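Local structure of DNA repair protein RAD7 (Saccharomyces cerevisiae, 5ZB2) at residues E220-E225 and I247-S252; M253-L258 and L284-S289; I262-P267 and F288-L293; Q278-S283 and C304-D309. The protein acts in the global genome repair complex that promotes nucleotide excision repair of damaged, nontranscribing DNA, and binds Elc1. One frame throughout, in Å; residues are numbered along the deposited sequence.

Contact 1 (E220-E225 and I247-S252)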
loop_
_atom_site.group_PDB
_atom_site.type_symbol
_atom_site.label_atom_id
_atom_site.label_comp_id
_atom_site.label_asym_id
_atom_site.label_seq_id
_atom_site.Cartn_x
_atom_site.Cartn_y
_atom_site.Cartn_z
ATOM N N GLU A 220 -1.618 21.275 37.450
ATOM C CA GLU A 220 -2.030 20.693 38.723
ATOM C C GLU A 220 -2.369 19.211 38.609
ATOM O O GLU A 220 -2.482 18.543 39.641
ATOM C CB GLU A 220 -3.227 21.459 39.306
ATOM C CG GLU A 220 -4.531 21.361 38.518
ATOM C CD GLU A 220 -4.569 22.275 37.307
ATOM O OE1 GLU A 220 -3.550 22.942 37.025
ATOM O OE2 GLU A 220 -5.622 22.326 36.636
ATOM N N ASP A 221 -2.525 18.682 37.393
ATOM C CA ASP A 221 -2.786 17.258 37.205
ATOM C C ASP A 221 -1.557 16.390 37.460
ATOM O O ASP A 221 -1.695 15.164 37.545
ATOM C CB ASP A 221 -3.310 17.005 35.786
ATOM C CG ASP A 221 -4.681 17.623 35.548
ATOM O OD1 ASP A 221 -5.416 17.856 36.531
ATOM O OD2 ASP A 221 -5.026 17.869 34.375
ATOM N N VAL A 222 -0.375 16.983 37.571
ATOM C CA VAL A 222 0.844 16.271 37.960
ATOM C C VAL A 222 1.320 16.921 39.254
ATOM O O VAL A 222 2.142 17.841 39.238
ATOM C CB VAL A 222 1.923 16.328 36.874
ATOM C CG1 VAL A 222 3.217 15.665 37.358
ATOM C CG2 VAL A 222 1.428 15.674 35.588
ATOM N N ASN A 223 0.804 16.454 40.390
ATOM C CA ASN A 223 1.069 17.080 41.677
ATOM C C ASN A 223 1.968 16.192 42.530
ATOM O O ASN A 223 2.247 15.039 42.195
ATOM C CB ASN A 223 -0.243 17.391 42.413
ATOM C CG ASN A 223 -1.117 16.167 42.602
ATOM O OD1 ASN A 223 -0.627 15.050 42.758
ATOM N ND2 ASN A 223 -2.424 16.376 42.593
ATOM N N ASP A 224 2.424 16.763 43.649
ATOM C CA ASP A 224 3.333 16.054 44.544
ATOM C C ASP A 224 2.776 14.695 44.934
ATOM O O ASP A 224 3.485 13.684 44.894
ATOM C CB ASP A 224 3.596 16.895 45.795
ATOM C CG ASP A 224 4.323 18.182 45.491
ATOM O OD1 ASP A 224 5.311 18.142 44.729
ATOM O OD2 ASP A 224 3.907 19.234 46.018
ATOM N N GLU A 225 1.497 14.656 45.317
ATOM C CA GLU A 225 0.905 13.417 45.813
ATOM C C GLU A 225 1.028 12.291 44.792
ATOM O O GLU A 225 1.350 11.151 45.150
ATOM C CB GLU A 225 -0.562 13.652 46.177
ATOM C CG GLU A 225 -1.182 12.544 47.014
ATOM C CD GLU A 225 -2.631 12.817 47.378
ATOM O OE1 GLU A 225 -3.451 11.879 47.294
ATOM O OE2 GLU A 225 -2.949 13.969 47.746
ATOM N N ILE A 247 5.365 22.234 36.703
ATOM C CA ILE A 247 5.511 23.378 37.567
ATOM C C ILE A 247 4.795 23.347 38.891
ATOM O O ILE A 247 5.067 24.115 39.758
ATOM C CB ILE A 247 5.225 24.694 36.813
ATOM C CG1 ILE A 247 3.739 24.912 36.595
ATOM C CG2 ILE A 247 5.959 24.706 35.499
ATOM C CD1 ILE A 247 3.359 26.313 36.223
ATOM N N ASP A 248 3.892 22.425 39.042
ATOM C CA ASP A 248 3.147 22.294 40.288
ATOM C C ASP A 248 3.909 21.526 41.364
ATOM O O ASP A 248 3.482 21.532 42.524
ATOM C CB ASP A 248 1.809 21.599 40.015
ATOM C CG ASP A 248 0.780 21.868 41.092
ATOM O OD1 ASP A 248 0.311 23.025 41.186
ATOM O OD2 ASP A 248 0.425 20.920 41.828
ATOM N N LEU A 249 5.014 20.868 41.015
ATOM C CA LEU A 249 5.766 20.076 41.978
ATOM C C LEU A 249 6.595 20.972 42.894
ATOM O O LEU A 249 7.088 22.028 42.486
ATOM C CB LEU A 249 6.676 19.084 41.253
ATOM C CG LEU A 249 5.964 18.066 40.360
ATOM C CD1 LEU A 249 6.967 17.160 39.666
ATOM C CD2 LEU A 249 4.965 17.242 41.156
ATOM N N THR A 250 6.749 20.535 44.146
ATOM C CA THR A 250 7.433 21.311 45.174
ATOM C C THR A 250 8.443 20.431 45.902
ATOM O O THR A 250 8.612 19.247 45.597
ATOM C CB THR A 250 6.439 21.900 46.182
ATOM O OG1 THR A 250 5.924 20.848 47.004
ATOM C CG2 THR A 250 5.286 22.593 45.467
ATOM N N ASP A 251 9.106 21.023 46.899
ATOM C CA ASP A 251 10.064 20.271 47.704
ATOM C C ASP A 251 9.430 19.027 48.316
ATOM O O ASP A 251 10.137 18.058 48.622
ATOM C CB ASP A 251 10.638 21.163 48.807
ATOM C CG ASP A 251 11.677 22.144 48.289
ATOM O OD1 ASP A 251 12.078 22.034 47.105
ATOM O OD2 ASP A 251 12.107 23.018 49.077
ATOM N N SER A 252 8.108 19.034 48.501
ATOM C CA SER A 252 7.428 17.866 49.053
ATOM C C SER A 252 7.742 16.619 48.237
ATOM O O SER A 252 8.018 15.548 48.792
ATOM C CB SER A 252 5.921 18.115 49.100
ATOM O OG SER A 252 5.237 16.941 49.486
HETATM O O HOH W 1 2.980 19.993 37.659
HETATM O O HOH W 2 1.878 19.673 43.829
#
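D224 and T250 make the tight half of this contact, where the carboxylate of D224 grips the loop that leads into helix 251-261. T250 N reaches D224 OD1 at 2.9 Å with an almost straight N-H (167°), meeting the lone pair syn to the other oxygen. T250 OG1 donates to D224 OD2 at 2.8 Å, coming from above the carboxylate plane, 39° out of it. The same hydroxyl caps the helix by accepting S252 N at 3.2 Å, which puts D224 in the second shell of an N-cap. D224 CG lies beside its own backbone N (chi1 -65°), a torsion that carries the carboxylate across to T250. Alongside, L249 CD2 packs against the backbone, 3.5 Å from V222 O. Toward E220 and D248 the fit is looser and wetter: one water links V222 O to D248 N, and a second takes D224 N at 3.0 Å and donates to D248 OD2. Were D224 an alanine, T250 N and OG1 would probably both lose the carboxylate that receives them, and the threonine cap could turn more easily. The carboxylate also faces the start of helix 251-261, which may steady its charge. Together the two segments join the loops after strands 210-214 and 240-244 at the beginnings of helices 224-234 and 251-261, with V222 and L249 both resting on I227.

Contact 2 (M253-L258 and L284-S289)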
loop_
_atom_site.group_PDB
_atom_site.type_symbol
_atom_site.label_atom_id
_atom_site.label_comp_id
_atom_site.label_asym_id
_atom_site.label_seq_id
_atom_site.Cartn_x
_atom_site.Cartn_y
_atom_site.Cartn_z
ATOM N N MET A 253 7.700 16.740 46.909
ATOM C CA MET A 253 8.079 15.619 46.053
ATOM C C MET A 253 9.516 15.196 46.322
ATOM O O MET A 253 9.841 14.003 46.275
ATOM C CB MET A 253 7.899 15.999 44.582
ATOM C CG MET A 253 8.148 14.866 43.606
ATOM S SD MET A 253 9.873 14.683 43.101
ATOM C CE MET A 253 10.058 16.088 41.999
ATOM N N ILE A 254 10.387 16.162 46.620
ATOM C CA ILE A 254 11.796 15.857 46.852
ATOM C C ILE A 254 11.976 15.188 48.208
ATOM O O ILE A 254 12.696 14.191 48.337
ATOM C CB ILE A 254 12.648 17.136 46.752
ATOM C CG1 ILE A 254 12.441 17.841 45.403
ATOM C CG2 ILE A 254 14.125 16.813 46.992
ATOM C CD1 ILE A 254 12.910 17.052 44.200
ATOM N N ILE A 255 11.337 15.736 49.242
ATOM C CA ILE A 255 11.543 15.248 50.601
ATOM C C ILE A 255 10.775 13.954 50.830
ATOM O O ILE A 255 11.319 12.977 51.358
ATOM C CB ILE A 255 11.136 16.333 51.616
ATOM C CG1 ILE A 255 11.929 17.624 51.374
ATOM C CG2 ILE A 255 11.332 15.840 53.050
ATOM C CD1 ILE A 255 13.436 17.460 51.435
ATOM N N ASN A 256 9.502 13.923 50.443
ATOM C CA ASN A 256 8.634 12.793 50.738
ATOM C C ASN A 256 8.599 11.748 49.631
ATOM O O ASN A 256 8.053 10.661 49.852
ATOM C CB ASN A 256 7.212 13.293 51.008
ATOM C CG ASN A 256 7.169 14.347 52.099
ATOM O OD1 ASN A 256 6.714 15.471 51.881
ATOM N ND2 ASN A 256 7.649 13.988 53.282
ATOM N N GLY A 257 9.163 12.042 48.459
ATOM C CA GLY A 257 9.161 11.105 47.350
ATOM C C GLY A 257 10.532 10.570 46.991
ATOM O O GLY A 257 10.832 9.398 47.235
ATOM N N LEU A 258 11.381 11.424 46.412
ATOM C CA LEU A 258 12.702 10.979 45.977
ATOM C C LEU A 258 13.532 10.463 47.145
ATOM O O LEU A 258 14.085 9.359 47.088
ATOM C CB LEU A 258 13.439 12.117 45.270
ATOM C CG LEU A 258 12.971 12.498 43.867
ATOM C CD1 LEU A 258 13.800 13.669 43.359
ATOM C CD2 LEU A 258 13.065 11.318 42.910
ATOM N N LEU A 284 17.202 19.680 47.226
ATOM C CA LEU A 284 18.040 18.852 46.363
ATOM C C LEU A 284 19.386 18.560 47.011
ATOM O O LEU A 284 19.921 17.453 46.866
ATOM C CB LEU A 284 18.234 19.520 45.002
ATOM C CG LEU A 284 17.007 19.545 44.077
ATOM C CD1 LEU A 284 17.378 20.131 42.732
ATOM C CD2 LEU A 284 16.389 18.162 43.880
ATOM N N SER A 285 19.951 19.530 47.733
ATOM C CA SER A 285 21.162 19.254 48.499
ATOM C C SER A 285 20.902 18.153 49.515
ATOM O O SER A 285 21.682 17.203 49.639
ATOM C CB SER A 285 21.652 20.521 49.200
ATOM O OG SER A 285 22.087 21.490 48.265
ATOM N N TYR A 286 19.786 18.263 50.240
ATOM C CA TYR A 286 19.408 17.247 51.218
ATOM C C TYR A 286 19.323 15.872 50.569
ATOM O O TYR A 286 19.799 14.878 51.133
ATOM C CB TYR A 286 18.074 17.652 51.850
ATOM C CG TYR A 286 17.356 16.604 52.665
ATOM C CD1 TYR A 286 17.685 16.384 53.998
ATOM C CD2 TYR A 286 16.311 15.871 52.118
ATOM C CE1 TYR A 286 17.014 15.446 54.753
ATOM C CE2 TYR A 286 15.634 14.929 52.867
ATOM C CZ TYR A 286 15.990 14.722 54.184
ATOM O OH TYR A 286 15.320 13.788 54.932
ATOM N N PHE A 287 18.752 15.801 49.366
ATOM C CA PHE A 287 18.556 14.516 48.708
ATOM C C PHE A 287 19.869 13.959 48.170
ATOM O O PHE A 287 20.150 12.764 48.311
ATOM C CB PHE A 287 17.536 14.666 47.580
ATOM C CG PHE A 287 17.481 13.490 46.662
ATOM C CD1 PHE A 287 17.022 12.262 47.114
ATOM C CD2 PHE A 287 17.881 13.610 45.342
ATOM C CE1 PHE A 287 16.972 11.172 46.266
ATOM C CE2 PHE A 287 17.831 12.525 44.485
ATOM C CZ PHE A 287 17.378 11.303 44.947
ATOM N N PHE A 288 20.680 14.806 47.531
ATOM C CA PHE A 288 21.902 14.317 46.902
ATOM C C PHE A 288 22.913 13.820 47.931
ATOM O O PHE A 288 23.658 12.873 47.652
ATOM C CB PHE A 288 22.526 15.415 46.035
ATOM C CG PHE A 288 21.777 15.690 44.752
ATOM C CD1 PHE A 288 21.168 14.664 44.043
ATOM C CD2 PHE A 288 21.686 16.977 44.259
ATOM C CE1 PHE A 288 20.486 14.923 42.868
ATOM C CE2 PHE A 288 21.006 17.241 43.082
ATOM C CZ PHE A 288 20.405 16.216 42.388
ATOM N N SER A 289 22.966 14.432 49.116
ATOM C CA SER A 289 23.920 13.970 50.116
ATOM C C SER A 289 23.562 12.589 50.647
ATOM O O SER A 289 24.440 11.892 51.165
ATOM C CB SER A 289 24.008 14.966 51.272
ATOM O OG SER A 289 22.842 14.923 52.072
#
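L258, which covers the ring of F287, donates its backbone N to M253 O at 3.0 Å, and that oxygen also takes a weak bond from G257 N. The bond from L258 spans five residues, so helix 251-261 widens here into a pi-type turn; a side chain at G257 would run into M253 O, so the glycine suits the turn. The bulge belongs to one of two neighbouring helices of the leucine-rich-repeat solenoid, whose segments run 9.5 Å apart at 28° and in the same general direction. Across the gap the contact is made by carbon. L258 CB stands over one face of the F287 ring, 4.0 Å from its centroid and 20° off the normal, offset toward the rim: a CH-pi contact. F287 CG is anti to the backbone N (chi1 168°), which sends the ring across to helix 251-261. Next to it I254 works with both branches: CG2 touches F287 CB at 4.1 Å, the two side chains crossing at about a right angle, and CD1 meets L284 CD2 at 3.7 Å. Toward the surface, I255 CD1 approaches the ring of Y286 obliquely, 3.4 Å from Y286 CD2, while Y286 OH bonds to a glycerol, probably from the crystallisation liquor. Within helix 281-290, S289 OG returns to Y286 O at 3.2 Å. With no hydrogen bond between the segments, the helices are held by shape and apolar burial from I254 to L258, while the bonds of M253 O with L258 N and of S289 OG with Y286 O each lie within one helix.

Contact 3 (I262-P267 and F288-L293)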
loop_
_atom_site.group_PDB
_atom_site.type_symbol
_atom_site.label_atom_id
_atom_site.label_comp_id
_atom_site.label_asym_id
_atom_site.label_seq_id
_atom_site.Cartn_x
_atom_site.Cartn_y
_atom_site.Cartn_z
ATOM N N ILE A 262 14.177 6.391 46.774
ATOM C CA ILE A 262 15.322 6.116 45.907
ATOM C C ILE A 262 16.405 5.466 46.761
ATOM O O ILE A 262 16.796 6.034 47.791
ATOM C CB ILE A 262 15.849 7.391 45.227
ATOM C CG1 ILE A 262 14.784 8.015 44.320
ATOM C CG2 ILE A 262 17.122 7.096 44.437
ATOM C CD1 ILE A 262 14.429 7.185 43.090
ATOM N N PRO A 263 16.922 4.295 46.386
ATOM C CA PRO A 263 17.938 3.645 47.223
ATOM C C PRO A 263 19.249 4.411 47.225
ATOM O O PRO A 263 19.602 5.093 46.257
ATOM C CB PRO A 263 18.104 2.267 46.574
ATOM C CG PRO A 263 17.713 2.474 45.154
ATOM C CD PRO A 263 16.626 3.512 45.173
ATOM N N GLU A 264 19.979 4.279 48.337
ATOM C CA GLU A 264 21.250 4.982 48.484
ATOM C C GLU A 264 22.224 4.579 47.385
ATOM O O GLU A 264 22.971 5.418 46.869
ATOM C CB GLU A 264 21.848 4.702 49.865
ATOM C CG GLU A 264 20.867 4.889 51.012
ATOM C CD GLU A 264 21.539 4.872 52.374
ATOM O OE1 GLU A 264 21.721 5.959 52.962
ATOM O OE2 GLU A 264 21.890 3.772 52.852
ATOM N N LYS A 265 22.239 3.295 47.025
ATOM C CA LYS A 265 22.942 2.826 45.834
ATOM C C LYS A 265 22.024 3.111 44.651
ATOM O O LYS A 265 21.312 2.242 44.142
ATOM C CB LYS A 265 23.286 1.345 45.944
ATOM C CG LYS A 265 23.868 0.926 47.284
ATOM C CD LYS A 265 25.151 1.672 47.603
ATOM C CE LYS A 265 25.705 1.261 48.957
ATOM N NZ LYS A 265 26.937 2.018 49.306
ATOM N N CYS A 266 22.028 4.366 44.226
ATOM C CA CYS A 266 21.034 4.835 43.270
ATOM C C CYS A 266 21.410 4.407 41.855
ATOM O O CYS A 266 22.494 4.756 41.381
ATOM C CB CYS A 266 20.913 6.347 43.340
ATOM S SG CYS A 266 19.712 6.993 42.187
ATOM N N PRO A 267 20.552 3.665 41.148
ATOM C CA PRO A 267 20.864 3.269 39.771
ATOM C C PRO A 267 20.529 4.311 38.715
ATOM O O PRO A 267 20.625 4.000 37.525
ATOM C CB PRO A 267 19.991 2.019 39.584
ATOM C CG PRO A 267 18.790 2.302 40.421
ATOM C CD PRO A 267 19.292 3.061 41.619
ATOM N N PHE A 288 20.680 14.806 47.531
ATOM C CA PHE A 288 21.902 14.317 46.902
ATOM C C PHE A 288 22.913 13.820 47.931
ATOM O O PHE A 288 23.658 12.873 47.652
ATOM C CB PHE A 288 22.526 15.415 46.035
ATOM C CG PHE A 288 21.777 15.690 44.752
ATOM C CD1 PHE A 288 21.168 14.664 44.043
ATOM C CD2 PHE A 288 21.686 16.977 44.259
ATOM C CE1 PHE A 288 20.486 14.923 42.868
ATOM C CE2 PHE A 288 21.006 17.241 43.082
ATOM C CZ PHE A 288 20.405 16.216 42.388
ATOM N N SER A 289 22.966 14.432 49.116
ATOM C CA SER A 289 23.920 13.970 50.116
ATOM C C SER A 289 23.562 12.589 50.647
ATOM O O SER A 289 24.440 11.892 51.165
ATOM C CB SER A 289 24.008 14.966 51.272
ATOM O OG SER A 289 22.842 14.923 52.072
ATOM N N LYS A 290 22.304 12.171 50.511
ATOM C CA LYS A 290 21.888 10.872 51.029
ATOM C C LYS A 290 22.269 9.733 50.091
ATOM O O LYS A 290 22.606 8.637 50.551
ATOM C CB LYS A 290 20.378 10.871 51.266
ATOM C CG LYS A 290 19.827 9.527 51.709
ATOM C CD LYS A 290 18.321 9.565 51.830
ATOM C CE LYS A 290 17.779 8.295 52.461
ATOM N NZ LYS A 290 18.063 7.087 51.638
ATOM N N VAL A 291 22.222 9.962 48.782
ATOM C CA VAL A 291 22.350 8.889 47.807
ATOM C C VAL A 291 23.680 9.010 47.076
ATOM O O VAL A 291 24.342 10.051 47.087
ATOM C CB VAL A 291 21.176 8.885 46.807
ATOM C CG1 VAL A 291 19.854 8.764 47.549
ATOM C CG2 VAL A 291 21.195 10.142 45.938
ATOM N N GLU A 292 24.067 7.913 46.431
ATOM C CA GLU A 292 25.262 7.856 45.600
ATOM C C GLU A 292 24.830 7.720 44.147
ATOM O O GLU A 292 24.150 6.753 43.784
ATOM C CB GLU A 292 26.161 6.689 46.007
ATOM C CG GLU A 292 26.702 6.794 47.421
ATOM C CD GLU A 292 27.625 5.645 47.780
ATOM O OE1 GLU A 292 27.762 4.712 46.961
ATOM O OE2 GLU A 292 28.215 5.676 48.881
ATOM N N LEU A 293 25.222 8.688 43.322
ATOM C CA LEU A 293 24.812 8.721 41.924
ATOM C C LEU A 293 25.970 8.355 41.004
ATOM O O LEU A 293 26.319 9.120 40.099
ATOM C CB LEU A 293 24.272 10.108 41.580
ATOM C CG LEU A 293 23.056 10.522 42.410
ATOM C CD1 LEU A 293 22.820 12.018 42.328
ATOM C CD2 LEU A 293 21.832 9.760 41.938
HETATM O O HOH W 3 16.476 4.821 50.707
#
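The backbones of K265 and E292 form a single parallel beta bridge: E292 N gives a bond to E264 O (2.8 Å, 163°) and C266 N a more bent one to E292 O (3.2 Å, 140°), both in the carbonyl plane. K265 is the centre of an inverse gamma turn, so C266 N makes a weak second bond to E264 O, which thus has two donors. On the inner side C266 SG, anti to its backbone N (chi1 180°), lies 3.5 Å from L293 CD2, and V291 CG1 rests by P263 O at 3.9 Å. On the outer side K265 and E292 run side by side, pointing the same way, and end in a long salt bridge, K265 NZ to E292 OE1 at 3.7 Å. E264 and K290 cross at about a right angle, K290 NZ 3.6 Å from E264 CG, the opposite charges beyond salt-bridge distance; a water joins K290 NZ to I262 O. Replacing E292 with an alanine would probably leave the K265 ammonium without its mate and free to swing. The chemistry splits: main-chain bonds join the two loops beyond helices 251-261 and 281-290, while the outer charged groups add a weaker, probably solvent-screened, attraction.

Contact 4 (Q278-S283 and C304-D309); sequences QITTDS and CLQLGD
In the leucine-rich-repeat solenoid, the loop before helix 309-320 docks through Q306, L307 and G308 on T280 and T281, where helix 281-290 begins. C304 to L307 is a type I beta turn, closed by L307 N on C304 O. Just past it, G308, the N-cap of the next helix, points its N at T281 OG1, 2.8 Å away, but the N-H is so bent (129°) that the bond is weak. T281 OG1 is set beside its own backbone N (chi1 -53°), anti to the carbonyl carbon, which brings it up to G308 N, tilted out of the plane of that peptide. T281 N has a firm partner in a water at 2.7 Å, and this water makes weak bonds to Q306 O and OE1. A second water joins I279 O (2.8 Å) to Q306 N (3.0 Å). The Q306 chain lies alongside T280, with OE1 3.6 Å from T280 CG2, while its NE2 is held by D277 O. T280 itself caps helix 281-290, OG1 accepting S283 N at 3.2 Å (166°), and the hydroxyl also bonds to D251. L307 CD2 rests against the backbone, 3.6 Å from T280 O. The contact thus ties the start of helix 281-290 to the approach of helix 309-320: L307 continues inward onto F301, L332 and L284, and I279 reaches back to I254 on helix 251-261.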
loop_
_atom_site.group_PDB
_atom_site.type_symbol
_atom_site.label_atom_id
_atom_site.label_comp_id
_atom_site.label_asym_id
_atom_site.label_seq_id
_atom_site.Cartn_x
_atom_site.Cartn_y
_atom_site.Cartn_z
ATOM N N GLN A 278 9.642 25.864 41.812
ATOM C CA GLN A 278 9.332 25.787 43.237
ATOM C C GLN A 278 10.290 24.891 44.013
ATOM O O GLN A 278 10.307 24.956 45.245
ATOM C CB GLN A 278 7.893 25.298 43.443
ATOM C CG GLN A 278 6.840 26.315 43.015
ATOM C CD GLN A 278 5.446 25.957 43.491
ATOM O OE1 GLN A 278 5.057 26.287 44.612
ATOM N NE2 GLN A 278 4.682 25.285 42.638
ATOM N N ILE A 279 11.097 24.079 43.328
ATOM C CA ILE A 279 12.080 23.239 43.998
ATOM C C ILE A 279 13.259 24.094 44.446
ATOM O O ILE A 279 13.819 24.871 43.659
ATOM C CB ILE A 279 12.525 22.103 43.066
ATOM C CG1 ILE A 279 11.320 21.206 42.750
ATOM C CG2 ILE A 279 13.670 21.309 43.693
ATOM C CD1 ILE A 279 11.632 20.002 41.876
ATOM N N THR A 280 13.653 23.943 45.708
ATOM C CA THR A 280 14.680 24.781 46.309
ATOM C C THR A 280 16.045 24.103 46.271
ATOM O O THR A 280 16.167 22.887 46.105
ATOM C CB THR A 280 14.330 25.120 47.762
ATOM O OG1 THR A 280 14.419 23.933 48.562
ATOM C CG2 THR A 280 12.924 25.697 47.859
ATOM N N THR A 281 17.082 24.925 46.440
ATOM C CA THR A 281 18.439 24.407 46.572
ATOM C C THR A 281 18.552 23.470 47.767
ATOM O O THR A 281 19.269 22.464 47.715
ATOM C CB THR A 281 19.416 25.573 46.721
ATOM O OG1 THR A 281 19.220 26.495 45.642
ATOM C CG2 THR A 281 20.858 25.082 46.726
ATOM N N ASP A 282 17.849 23.789 48.853
ATOM C CA ASP A 282 17.969 23.017 50.084
ATOM C C ASP A 282 17.489 21.584 49.893
ATOM O O ASP A 282 18.171 20.632 50.292
ATOM C CB ASP A 282 17.179 23.709 51.195
ATOM C CG ASP A 282 17.690 25.108 51.486
ATOM O OD1 ASP A 282 18.923 25.303 51.471
ATOM O OD2 ASP A 282 16.860 26.012 51.722
ATOM N N SER A 283 16.312 21.406 49.288
ATOM C CA SER A 283 15.756 20.062 49.166
ATOM C C SER A 283 16.661 19.161 48.332
ATOM O O SER A 283 16.889 18.000 48.691
ATOM C CB SER A 283 14.351 20.120 48.566
ATOM O OG SER A 283 14.381 20.493 47.199
ATOM N N CYS A 304 15.319 25.577 36.490
ATOM C CA CYS A 304 15.042 25.417 37.918
ATOM C C CYS A 304 15.582 26.653 38.629
ATOM O O CYS A 304 16.652 26.648 39.242
ATOM C CB CYS A 304 15.668 24.139 38.453
ATOM S SG CYS A 304 14.622 22.701 38.284
ATOM N N LEU A 305 14.794 27.729 38.557
ATOM C CA LEU A 305 15.321 29.070 38.784
ATOM C C LEU A 305 15.917 29.242 40.177
ATOM O O LEU A 305 16.784 30.103 40.373
ATOM C CB LEU A 305 14.215 30.101 38.547
ATOM C CG LEU A 305 13.556 30.067 37.163
ATOM C CD1 LEU A 305 12.420 31.077 37.083
ATOM C CD2 LEU A 305 14.577 30.324 36.055
ATOM N N GLN A 306 15.475 28.448 41.153
ATOM C CA GLN A 306 15.937 28.641 42.522
ATOM C C GLN A 306 17.283 27.991 42.810
ATOM O O GLN A 306 17.916 28.339 43.813
ATOM C CB GLN A 306 14.914 28.085 43.513
ATOM C CG GLN A 306 13.652 28.905 43.659
ATOM C CD GLN A 306 12.912 28.578 44.945
ATOM O OE1 GLN A 306 13.462 28.714 46.038
ATOM N NE2 GLN A 306 11.669 28.129 44.820
ATOM N N LEU A 307 17.736 27.062 41.971
ATOM C CA LEU A 307 18.840 26.191 42.354
ATOM C C LEU A 307 20.161 26.947 42.376
ATOM O O LEU A 307 20.502 27.666 41.429
ATOM C CB LEU A 307 18.927 25.002 41.403
ATOM C CG LEU A 307 17.679 24.125 41.333
ATOM C CD1 LEU A 307 17.963 22.913 40.458
ATOM C CD2 LEU A 307 17.194 23.693 42.714
ATOM N N GLY A 308 20.909 26.762 43.465
ATOM C CA GLY A 308 22.184 27.418 43.669
ATOM C C GLY A 308 23.337 26.447 43.842
ATOM O O GLY A 308 23.228 25.263 43.505
ATOM N N ASP A 309 24.446 26.945 44.394
ATOM C CA ASP A 309 25.706 26.207 44.358
ATOM C C ASP A 309 25.590 24.845 45.037
ATOM O O ASP A 309 26.030 23.829 44.489
ATOM C CB ASP A 309 26.814 27.034 45.015
ATOM C CG ASP A 309 27.121 28.313 44.256
ATOM O OD1 ASP A 309 26.810 28.388 43.052
ATOM O OD2 ASP A 309 27.678 29.249 44.865
HETATM O O HOH W 4 13.666 26.054 41.170
HETATM O O HOH W 5 16.504 27.554 46.816
#

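Overall arrangement
The four contacts join neighbouring units of the leucine-rich-repeat solenoid, the C-terminal part of RAD7 held in this chain, contacts 2 and 3 the same pair. Contacts 1 and 4, centres 15 Å apart, both lie where helices begin, and D251 joins them: its OD1 bonds S283 OG at 2.8 Å and its OD2 bonds T280 OG1. Contact 2 packs the helices that follow; contact 3 joins the chain just past their C-terminal ends, about 10 Å from contact 2 centre to centre, sharing F288 and S289. L284 and I254 of contact 2 also touch I279 of contact 4, making one apolar core. The polyethylene glycols are bound nearer the N-terminus; of these contacts, contact 2 holds a glycerol on Y286.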